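Local structure of geranyltranstransferase (Enterococcus faecalis, 3P8L) at residues Asp99-Arg103 against Gly104-Asn108; Phe222-Arg225 against Asp226-Asp230; Asp264-Thr267 against His268-Glu272; Glu290-Ala293 against Asn294-Thr297. The protein probably condenses isopentenyl diphosphate with geranyl diphosphate to make farnesyl diphosphate, using magnesium ions. All coordinates share one frame; numbering follows the deposited sequence. Where two conformers were deposited one is given.

Interaction 1: Asp99-Arg103 against Gly104-Asn108; sequences DDLRR and GKPTN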
loop_
_atom_site.group_PDB
_atom_site.type_symbol
_atom_site.label_atom_id
_atom_site.label_comp_id
_atom_site.label_asym_id
_atom_site.label_seq_id
_atom_site.Cartn_x
_atom_site.Cartn_y
_atom_site.Cartn_z
ATOM N N ASP A 99 12.935 18.265 1.072
ATOM C CA ASP A 99 12.370 19.419 1.768
ATOM C C ASP A 99 12.663 19.335 3.244
ATOM O O ASP A 99 12.473 18.285 3.845
ATOM C CB ASP A 99 10.861 19.505 1.552
ATOM C CG ASP A 99 10.484 19.704 0.093
ATOM O OD1 ASP A 99 11.002 20.636 -0.540
ATOM O OD2 ASP A 99 9.649 18.929 -0.418
ATOM N N ASP A 100 13.100 20.444 3.835
ATOM C CA ASP A 100 13.360 20.480 5.282
ATOM C C ASP A 100 12.112 20.882 6.018
ATOM O O ASP A 100 11.953 20.593 7.229
ATOM C CB ASP A 100 14.475 21.486 5.625
ATOM C CG ASP A 100 15.850 20.990 5.233
ATOM O OD1 ASP A 100 16.825 21.735 5.449
ATOM O OD2 ASP A 100 15.956 19.862 4.706
ATOM N N LEU A 101 11.231 21.573 5.305
ATOM C CA LEU A 101 10.005 22.108 5.886
ATOM C C LEU A 101 8.796 21.813 5.013
ATOM O O LEU A 101 8.889 21.745 3.802
ATOM C CB LEU A 101 10.095 23.631 6.089
ATOM C CG LEU A 101 11.199 24.154 7.032
ATOM C CD1 LEU A 101 11.521 25.630 6.739
ATOM C CD2 LEU A 101 10.848 23.935 8.511
ATOM N N ARG A 102 7.665 21.647 5.678
ATOM C CA ARG A 102 6.370 21.465 5.047
ATOM C C ARG A 102 5.438 22.127 6.038
ATOM O O ARG A 102 5.437 21.753 7.220
ATOM C CB ARG A 102 6.047 19.966 4.906
ATOM C CG ARG A 102 4.552 19.646 4.626
ATOM C CD ARG A 102 4.362 18.201 4.149
ATOM N NE ARG A 102 5.077 17.900 2.902
ATOM C CZ ARG A 102 4.698 18.309 1.691
ATOM N NH1 ARG A 102 5.407 17.959 0.626
ATOM N NH2 ARG A 102 3.609 19.060 1.537
ATOM N N ARG A 103 4.692 23.132 5.577
ATOM C CA ARG A 103 3.675 23.796 6.403
ATOM C C ARG A 103 4.319 24.510 7.603
ATOM O O ARG A 103 3.809 24.449 8.728
ATOM C CB ARG A 103 2.648 22.765 6.882
ATOM C CG ARG A 103 1.256 23.285 7.003
ATOM C CD ARG A 103 0.297 22.540 6.092
ATOM N NE ARG A 103 -1.006 23.200 6.065
ATOM C CZ ARG A 103 -1.879 23.203 7.071
ATOM N NH1 ARG A 103 -1.615 22.571 8.207
ATOM N NH2 ARG A 103 -3.033 23.836 6.934
ATOM N N GLY A 104 5.469 25.133 7.357
ATOM C CA GLY A 104 6.260 25.812 8.398
ATOM C C GLY A 104 6.833 24.930 9.509
ATOM O O GLY A 104 7.364 25.448 10.490
ATOM N N LYS A 105 6.716 23.606 9.346
ATOM C CA LYS A 105 7.189 22.641 10.335
ATOM C C LYS A 105 8.215 21.692 9.692
ATOM O O LYS A 105 8.196 21.487 8.487
ATOM C CB LYS A 105 6.001 21.889 10.949
ATOM C CG LYS A 105 5.218 22.715 11.976
ATOM C CD LYS A 105 3.960 22.001 12.490
ATOM C CE LYS A 105 4.242 20.553 12.880
ATOM N NZ LYS A 105 3.245 20.014 13.860
ATOM N N PRO A 106 9.157 21.137 10.494
ATOM C CA PRO A 106 10.103 20.216 9.863
ATOM C C PRO A 106 9.432 18.969 9.301
ATOM O O PRO A 106 8.435 18.488 9.852
ATOM C CB PRO A 106 11.041 19.819 11.007
ATOM C CG PRO A 106 10.325 20.199 12.255
ATOM C CD PRO A 106 9.492 21.355 11.913
ATOM N N THR A 107 10.001 18.462 8.225
ATOM C CA THR A 107 9.485 17.298 7.524
ATOM C C THR A 107 9.790 16.062 8.337
ATOM O O THR A 107 10.624 16.109 9.261
ATOM C CB THR A 107 10.054 17.194 6.114
ATOM O OG1 THR A 107 11.459 17.440 6.161
ATOM C CG2 THR A 107 9.399 18.236 5.191
ATOM N N ASN A 108 9.084 14.976 8.023
ATOM C CA ASN A 108 9.196 13.741 8.786
ATOM C C ASN A 108 10.643 13.225 8.974
ATOM O O ASN A 108 11.030 12.897 10.092
ATOM C CB ASN A 108 8.294 12.660 8.189
ATOM C CG ASN A 108 8.061 11.519 9.142
ATOM O OD1 ASN A 108 8.985 10.781 9.456
ATOM N ND2 ASN A 108 6.815 11.352 9.604
HETATM O O HOH W 1 5.911 18.906 8.545
#

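Interaction 2: Phe222-Arg225 against Asp226-Asp230; sequences FQIR and DDLLD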
loop_
_atom_site.group_PDB
_atom_site.type_symbol
_atom_site.label_atom_id
_atom_site.label_comp_id
_atom_site.label_asym_id
_atom_site.label_seq_id
_atom_site.Cartn_x
_atom_site.Cartn_y
_atom_site.Cartn_z
ATOM N N PHE A 222 -6.664 23.085 -10.403
ATOM C CA PHE A 222 -5.945 23.193 -9.127
ATOM C C PHE A 222 -4.463 23.452 -9.376
ATOM O O PHE A 222 -3.877 24.352 -8.771
ATOM C CB PHE A 222 -6.184 21.907 -8.295
ATOM C CG PHE A 222 -5.312 21.759 -7.062
ATOM C CD1 PHE A 222 -5.533 22.541 -5.922
ATOM C CD2 PHE A 222 -4.304 20.788 -7.022
ATOM C CE1 PHE A 222 -4.734 22.388 -4.770
ATOM C CE2 PHE A 222 -3.501 20.622 -5.879
ATOM C CZ PHE A 222 -3.718 21.424 -4.749
ATOM N N GLN A 223 -3.881 22.686 -10.296
ATOM C CA GLN A 223 -2.467 22.809 -10.639
ATOM C C GLN A 223 -2.136 24.097 -11.391
ATOM O O GLN A 223 -1.144 24.756 -11.074
ATOM C CB GLN A 223 -1.999 21.612 -11.456
ATOM C CG GLN A 223 -0.502 21.358 -11.336
ATOM C CD GLN A 223 -0.180 20.310 -10.289
ATOM O OE1 GLN A 223 0.356 20.620 -9.224
ATOM N NE2 GLN A 223 -0.517 19.058 -10.586
ATOM N N ILE A 224 -2.960 24.447 -12.380
ATOM C CA ILE A 224 -2.771 25.689 -13.136
ATOM C C ILE A 224 -2.842 26.913 -12.210
ATOM O O ILE A 224 -2.031 27.828 -12.334
ATOM C CB ILE A 224 -3.773 25.817 -14.321
ATOM C CG1 ILE A 224 -3.568 24.674 -15.325
ATOM C CG2 ILE A 224 -3.609 27.162 -15.037
ATOM C CD1 ILE A 224 -4.749 24.434 -16.252
ATOM N N ARG A 225 -3.796 26.898 -11.277
ATOM C CA ARG A 225 -3.939 27.931 -10.237
ATOM C C ARG A 225 -2.705 28.048 -9.332
ATOM O O ARG A 225 -2.260 29.159 -9.029
ATOM C CB ARG A 225 -5.210 27.660 -9.421
ATOM C CG ARG A 225 -5.247 28.176 -7.987
ATOM C CD ARG A 225 -5.844 29.570 -7.908
ATOM N NE ARG A 225 -6.875 29.659 -6.874
ATOM C CZ ARG A 225 -6.641 29.791 -5.568
ATOM N NH1 ARG A 225 -5.402 29.852 -5.095
ATOM N NH2 ARG A 225 -7.662 29.861 -4.725
ATOM N N ASP A 226 -2.143 26.911 -8.929
ATOM C CA ASP A 226 -0.948 26.899 -8.084
ATOM C C ASP A 226 0.314 27.360 -8.820
ATOM O O ASP A 226 1.147 28.063 -8.246
ATOM C CB ASP A 226 -0.750 25.524 -7.439
ATOM C CG ASP A 226 -1.640 25.314 -6.209
ATOM O OD1 ASP A 226 -1.412 24.327 -5.481
ATOM O OD2 ASP A 226 -2.564 26.129 -5.964
ATOM N N ASP A 227 0.434 26.969 -10.089
ATOM C CA ASP A 227 1.533 27.398 -10.959
ATOM C C ASP A 227 1.449 28.890 -11.302
ATOM O O ASP A 227 2.473 29.540 -11.501
ATOM C CB ASP A 227 1.559 26.566 -12.250
ATOM C CG ASP A 227 2.161 25.178 -12.054
ATOM O OD1 ASP A 227 2.494 24.807 -10.907
ATOM O OD2 ASP A 227 2.305 24.454 -13.063
ATOM N N LEU A 228 0.226 29.416 -11.368
ATOM C CA LEU A 228 -0.012 30.840 -11.600
ATOM C C LEU A 228 0.330 31.701 -10.383
ATOM O O LEU A 228 0.604 32.899 -10.524
ATOM C CB LEU A 228 -1.466 31.085 -12.016
ATOM C CG LEU A 228 -1.804 31.016 -13.505
ATOM C CD1 LEU A 228 -3.293 30.774 -13.695
ATOM C CD2 LEU A 228 -1.364 32.286 -14.237
ATOM N N LEU A 229 0.309 31.095 -9.197
ATOM C CA LEU A 229 0.675 31.796 -7.967
ATOM C C LEU A 229 2.189 31.959 -7.810
ATOM O O LEU A 229 2.652 32.959 -7.252
ATOM C CB LEU A 229 0.076 31.107 -6.735
ATOM C CG LEU A 229 -1.434 31.243 -6.508
ATOM C CD1 LEU A 229 -1.847 30.457 -5.271
ATOM C CD2 LEU A 229 -1.870 32.701 -6.394
ATOM N N ASP A 230 2.945 30.975 -8.302
ATOM C CA ASP A 230 4.411 31.005 -8.266
ATOM C C ASP A 230 4.985 32.136 -9.114
ATOM O O ASP A 230 5.930 32.808 -8.701
ATOM C CB ASP A 230 4.996 29.661 -8.717
ATOM C CG ASP A 230 4.758 28.545 -7.710
ATOM O OD1 ASP A 230 4.339 28.834 -6.568
ATOM O OD2 ASP A 230 4.998 27.370 -8.064
#

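Interaction 3: Asp264-Thr267 against His268-Glu272; sequences DALT and HQLAE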
loop_
_atom_site.group_PDB
_atom_site.type_symbol
_atom_site.label_atom_id
_atom_site.label_comp_id
_atom_site.label_asym_id
_atom_site.label_seq_id
_atom_site.Cartn_x
_atom_site.Cartn_y
_atom_site.Cartn_z
ATOM N N ASP A 264 -6.404 31.837 -19.028
ATOM C CA ASP A 264 -7.450 31.303 -19.888
ATOM C C ASP A 264 -7.531 29.790 -19.808
ATOM O O ASP A 264 -8.612 29.221 -19.944
ATOM C CB ASP A 264 -7.259 31.761 -21.335
ATOM C CG ASP A 264 -7.853 33.136 -21.594
ATOM O OD1 ASP A 264 -7.580 33.704 -22.672
ATOM O OD2 ASP A 264 -8.599 33.651 -20.729
ATOM N N ALA A 265 -6.394 29.139 -19.577
ATOM C CA ALA A 265 -6.380 27.692 -19.333
ATOM C C ALA A 265 -7.214 27.351 -18.089
ATOM O O ALA A 265 -8.022 26.411 -18.115
ATOM C CB ALA A 265 -4.956 27.183 -19.187
ATOM N N LEU A 266 -7.031 28.149 -17.031
ATOM C CA LEU A 266 -7.777 28.016 -15.771
ATOM C C LEU A 266 -9.275 28.226 -15.973
ATOM O O LEU A 266 -10.068 27.347 -15.631
ATOM C CB LEU A 266 -7.228 28.995 -14.724
ATOM C CG LEU A 266 -7.835 29.026 -13.314
ATOM C CD1 LEU A 266 -7.849 27.635 -12.675
ATOM C CD2 LEU A 266 -7.080 30.015 -12.432
ATOM N N THR A 267 -9.639 29.374 -16.557
ATOM C CA THR A 267 -11.033 29.740 -16.850
ATOM C C THR A 267 -11.763 28.652 -17.653
ATOM O O THR A 267 -12.905 28.297 -17.329
ATOM C CB THR A 267 -11.110 31.128 -17.581
ATOM O OG1 THR A 267 -10.445 32.122 -16.795
ATOM C CG2 THR A 267 -12.556 31.578 -17.817
ATOM N N HIS A 268 -11.091 28.111 -18.672
ATOM C CA HIS A 268 -11.651 27.030 -19.491
ATOM C C HIS A 268 -11.909 25.729 -18.706
ATOM O O HIS A 268 -12.960 25.095 -18.874
ATOM C CB HIS A 268 -10.785 26.770 -20.741
ATOM C CG HIS A 268 -10.775 27.911 -21.716
ATOM N ND1 HIS A 268 -9.636 28.307 -22.386
ATOM C CD2 HIS A 268 -11.759 28.752 -22.118
ATOM C CE1 HIS A 268 -9.921 29.339 -23.161
ATOM N NE2 HIS A 268 -11.202 29.629 -23.016
ATOM N N GLN A 269 -10.972 25.345 -17.840
ATOM C CA GLN A 269 -11.187 24.172 -16.976
ATOM C C GLN A 269 -12.374 24.378 -16.040
ATOM O O GLN A 269 -13.213 23.477 -15.892
ATOM C CB GLN A 269 -9.934 23.817 -16.168
ATOM C CG GLN A 269 -8.764 23.280 -16.981
ATOM C CD GLN A 269 -9.103 22.066 -17.842
ATOM O OE1 GLN A 269 -9.866 21.174 -17.451
ATOM N NE2 GLN A 269 -8.516 22.026 -19.027
ATOM N N LEU A 270 -12.452 25.565 -15.433
ATOM C CA LEU A 270 -13.591 25.909 -14.570
ATOM C C LEU A 270 -14.907 25.848 -15.338
ATOM O O LEU A 270 -15.879 25.253 -14.858
ATOM C CB LEU A 270 -13.408 27.277 -13.893
ATOM C CG LEU A 270 -12.186 27.454 -12.985
ATOM C CD1 LEU A 270 -12.145 28.858 -12.419
ATOM C CD2 LEU A 270 -12.136 26.413 -11.857
ATOM N N ALA A 271 -14.921 26.421 -16.545
ATOM C CA ALA A 271 -16.105 26.369 -17.415
ATOM C C ALA A 271 -16.491 24.934 -17.760
ATOM O O ALA A 271 -17.674 24.576 -17.751
ATOM C CB ALA A 271 -15.878 27.192 -18.700
ATOM N N GLU A 272 -15.488 24.106 -18.034
ATOM C CA GLU A 272 -15.739 22.704 -18.364
ATOM C C GLU A 272 -16.230 21.904 -17.159
ATOM O O GLU A 272 -17.138 21.077 -17.288
ATOM C CB GLU A 272 -14.524 22.073 -19.039
ATOM C CG GLU A 272 -14.341 22.600 -20.467
ATOM C CD GLU A 272 -13.864 21.552 -21.447
ATOM O OE1 GLU A 272 -14.037 20.346 -21.175
ATOM O OE2 GLU A 272 -13.331 21.941 -22.506
#

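Interaction 4: Glu290-Ala293 against Asn294-Thr297; sequences EHLA and NLLT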
loop_
_atom_site.group_PDB
_atom_site.type_symbol
_atom_site.label_atom_id
_atom_site.label_comp_id
_atom_site.label_asym_id
_atom_site.label_seq_id
_atom_site.Cartn_x
_atom_site.Cartn_y
_atom_site.Cartn_z
ATOM N N GLU A 290 -24.287 23.262 -5.705
ATOM C CA GLU A 290 -23.461 24.317 -5.081
ATOM C C GLU A 290 -22.275 23.751 -4.320
ATOM O O GLU A 290 -21.230 24.382 -4.276
ATOM C CB GLU A 290 -24.265 25.217 -4.133
ATOM C CG GLU A 290 -25.751 25.334 -4.424
ATOM C CD GLU A 290 -26.576 24.307 -3.655
ATOM O OE1 GLU A 290 -26.411 24.204 -2.414
ATOM O OE2 GLU A 290 -27.392 23.608 -4.298
ATOM N N HIS A 291 -22.441 22.575 -3.721
ATOM C CA HIS A 291 -21.340 21.913 -3.026
ATOM C C HIS A 291 -20.122 21.745 -3.938
ATOM O O HIS A 291 -19.029 22.198 -3.605
ATOM C CB HIS A 291 -21.779 20.587 -2.413
ATOM C CG HIS A 291 -22.527 20.749 -1.133
ATOM N ND1 HIS A 291 -21.922 21.184 0.025
ATOM C CD2 HIS A 291 -23.834 20.557 -0.831
ATOM C CE1 HIS A 291 -22.821 21.242 0.992
ATOM N NE2 HIS A 291 -23.986 20.858 0.501
ATOM N N LEU A 292 -20.335 21.154 -5.104
ATOM C CA LEU A 292 -19.251 20.989 -6.053
ATOM C C LEU A 292 -18.918 22.258 -6.845
ATOM O O LEU A 292 -17.738 22.516 -7.099
ATOM C CB LEU A 292 -19.509 19.785 -6.960
ATOM C CG LEU A 292 -19.429 18.413 -6.276
ATOM C CD1 LEU A 292 -19.803 17.299 -7.248
ATOM C CD2 LEU A 292 -18.043 18.173 -5.717
ATOM N N ALA A 293 -19.934 23.061 -7.195
ATOM C CA ALA A 293 -19.708 24.360 -7.868
ATOM C C ALA A 293 -18.871 25.352 -7.063
ATOM O O ALA A 293 -18.045 26.063 -7.644
ATOM C CB ALA A 293 -21.029 25.010 -8.299
ATOM N N ASN A 294 -19.085 25.403 -5.746
ATOM C CA ASN A 294 -18.320 26.286 -4.857
ATOM C C ASN A 294 -16.828 25.931 -4.828
ATOM O O ASN A 294 -15.972 26.806 -4.750
ATOM C CB ASN A 294 -18.899 26.263 -3.434
ATOM C CG ASN A 294 -18.009 26.961 -2.426
ATOM O OD1 ASN A 294 -17.896 28.184 -2.426
ATOM N ND2 ASN A 294 -17.365 26.181 -1.566
ATOM N N LEU A 295 -16.525 24.636 -4.874
ATOM C CA LEU A 295 -15.118 24.198 -4.922
ATOM C C LEU A 295 -14.426 24.676 -6.200
ATOM O O LEU A 295 -13.267 25.079 -6.172
ATOM C CB LEU A 295 -14.995 22.678 -4.759
ATOM C CG LEU A 295 -15.335 22.124 -3.364
ATOM C CD1 LEU A 295 -15.324 20.626 -3.395
ATOM C CD2 LEU A 295 -14.400 22.634 -2.273
ATOM N N LEU A 296 -15.167 24.654 -7.306
ATOM C CA LEU A 296 -14.733 25.260 -8.567
ATOM C C LEU A 296 -14.564 26.784 -8.467
ATOM O O LEU A 296 -13.545 27.318 -8.909
ATOM C CB LEU A 296 -15.740 24.922 -9.658
ATOM C CG LEU A 296 -15.259 24.213 -10.907
ATOM C CD1 LEU A 296 -14.271 23.105 -10.580
ATOM C CD2 LEU A 296 -16.496 23.662 -11.558
ATOM N N THR A 297 -15.555 27.462 -7.878
ATOM C CA THR A 297 -15.500 28.908 -7.592
ATOM C C THR A 297 -14.251 29.316 -6.798
ATOM O O THR A 297 -13.639 30.343 -7.112
ATOM C CB THR A 297 -16.772 29.395 -6.825
ATOM O OG1 THR A 297 -17.942 29.131 -7.603
ATOM C CG2 THR A 297 -16.726 30.895 -6.508
#

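Interaction 1: Asp99-Arg103 against Gly104-Asn108
The flat groups meeting here are peptide units: T107 N lies above the D100 carbonyl plane, K105 N lies above that of R102, and R102 N meets the K105 carbonyl nearly head-on. Together they close a tight two-stranded antiparallel hairpin. R102 and K105 form its hydrogen-bonded pair, with R102 N to K105 O at 2.9 Å and K105 N to R102 O at 3.1 Å, joined by a type I' turn whose two middle residues, R103 and G104, both have positive phi. L101 and P106 form the neighbouring non-hydrogen-bonded pair, where L101 CD2 rests 3.6 Å from K105 O. T107 packs inward. Its chi1 of 45° sets OG1 between the backbone N and carbonyl carbon, and from there the hydroxyl donates to D99 O at 2.7 Å; its methyl, CG2, lies 3.6 Å from L101 C and 3.8 Å from R102 CB. T107 N adds a bond to D100 O of 3.1 Å, while a water 2.9 Å from P106 O may link it to R102 O. Beyond the hairpin, R102 NE forms a salt bridge with D92, in the first aspartate-rich motif of this family, and R103 NH1 bonds A48 O. With hydroxyl and amide spent on the D99 and D100 carbonyls, just ahead of the first strand, T107 fixes the base of the hairpin just before helix 108-112, so the arginine-bearing strand is probably held beside the aspartates.

Interaction 2: Phe222-Arg225 against Asp226-Asp230
Successive i to i+4 amide bonds wind the backbone as an alpha helix, D227 N to Q223 O at 2.9 Å and L228 N to I224 O at 2.9 Å, until the link from L229 N to R225 O weakens at 3.2 Å near the helix end. On one flank the D226 carboxylate reaches over a face of the F222 ring, OD1 standing 3.8 Å from CZ, with the two planes turned 54° apart. F222 arrives there because its CG is anti to the backbone N (chi1 170°), which swings the ring along the helix towards D226. Next to D226, R225 bends at its second and third torsions, and L229, one turn on, brings CD1 up to the edge of its guanidinium, in plane, 3.6 Å from NH1. That group is anchored elsewhere: NH2 bonds Q298 O, and NE makes a weak bond to L299 O. The inner side is apolar. I224 and L228 lie side by side, pointing the same way, with CG2 of I224 3.9 Å from CD1 of L228, and both meet helix 259-283. Q223 turns away and is held by T186 through NE2. D226, D227 and D230 spell the second aspartate-rich motif, DDxxD, of the polyprenyl synthases. In relatives such a motif, at this place near the end of its helix, binds magnesium ions that hold the allylic diphosphate.

Interaction 3: Asp264-Thr267 against His268-Glu272
Two consecutive turns of the long helix 259-283 make this contact, with one face turned to the protein and the other to solvent. On the outer side, the H268 imidazole lies against the backbone of the preceding turn: D264 O is over one ring face, 2.8 Å from ND1, an approach too badly angled for a hydrogen bond. D264 O accepts instead the backbone N-H of H268, N to O 3.0 Å. The D264 side chain flanks the same ring, its CB 4.0 Å from CE1 of H268. The amides of L270 and A271 reach L266 O and T267 O at 3.0 and 2.9 Å, and the T267 hydroxyl turns back to K263 O. Inward, L266 and L270 occupy the same face one turn apart, CD1 of L266 lying 4.4 Å from CG of L270. L266 packs on A221 of helix 205-230 and on L301, whereas L270 touches L299 and Q300. The Q269 chain, bent at chi2 (-55°), leads away from D264-T267 towards helix 205-230, where its OE1 bonds H217 ND1. The pattern is that of an amphipathic helix on the outside of the all-alpha isoprenoid synthase fold.

Interaction 4: Glu290-Ala293 against Asn294-Thr297
A293 and N294, neighbours in sequence, and the leucines L292 and L295 carry this contact within helix 289-298, a short C-terminal helix packed against the all-alpha isoprenoid synthase bundle. The methyl of A293 points away from the following turn, yet its CB still lies 3.2 Å from N294 N, the ordinary closeness of adjoining helical residues. N294 begins the second turn: its amide N donates to E290 O at 2.8 Å, and its CB sits 3.1 Å from the same oxygen. The leucines line another side of the helix. CD2 of L292 approaches CD1 of L295 at 4.3 Å, and CG of L295 lies 3.7 Å from H291 O. L292 and L296 both pack on F214 of helix 205-230 and on helix 259-283, while L295 meets L57 and T60 of helix 53-64 as well as Y218, so these apolar side chains wedge the helix among three others. H291 points away from N294-T297 but stays buried; its NE2 bonds the backbone oxygen of H8, part of the engineered N-terminal histidine tag, and its ring meets that of F13. Between L292 and L296 the backbone bond is weak and long. The next one is reinforced: A293 O takes two donors from one residue, T297 N in its carbonyl plane at 2.9 Å and T297 OG1 above that plane at 3.1 Å.

How the interactions relate
From the N terminus, the four contacts follow one another in series without nesting or crossing, each between adjoining segments. Only interaction 1 turns the chain back, closing the 101-106 hairpin; the others span successive helical turns. Interaction 1 stands apart, its nearest atoms about 10 Å from interaction 2, and lies beside the first aspartate-rich motif, while interaction 2 holds the second. Helix 205-230 then packs against helix 259-283: I224 CD1 meets A265 CB at 4.0 Å, tying interaction 2 to interaction 3. Interaction 3 in turn touches interaction 4 where L270 CD2 lies 3.4 Å from L296 O, so helix 259-283 bridges the DDxxD helix and the C-terminal helix.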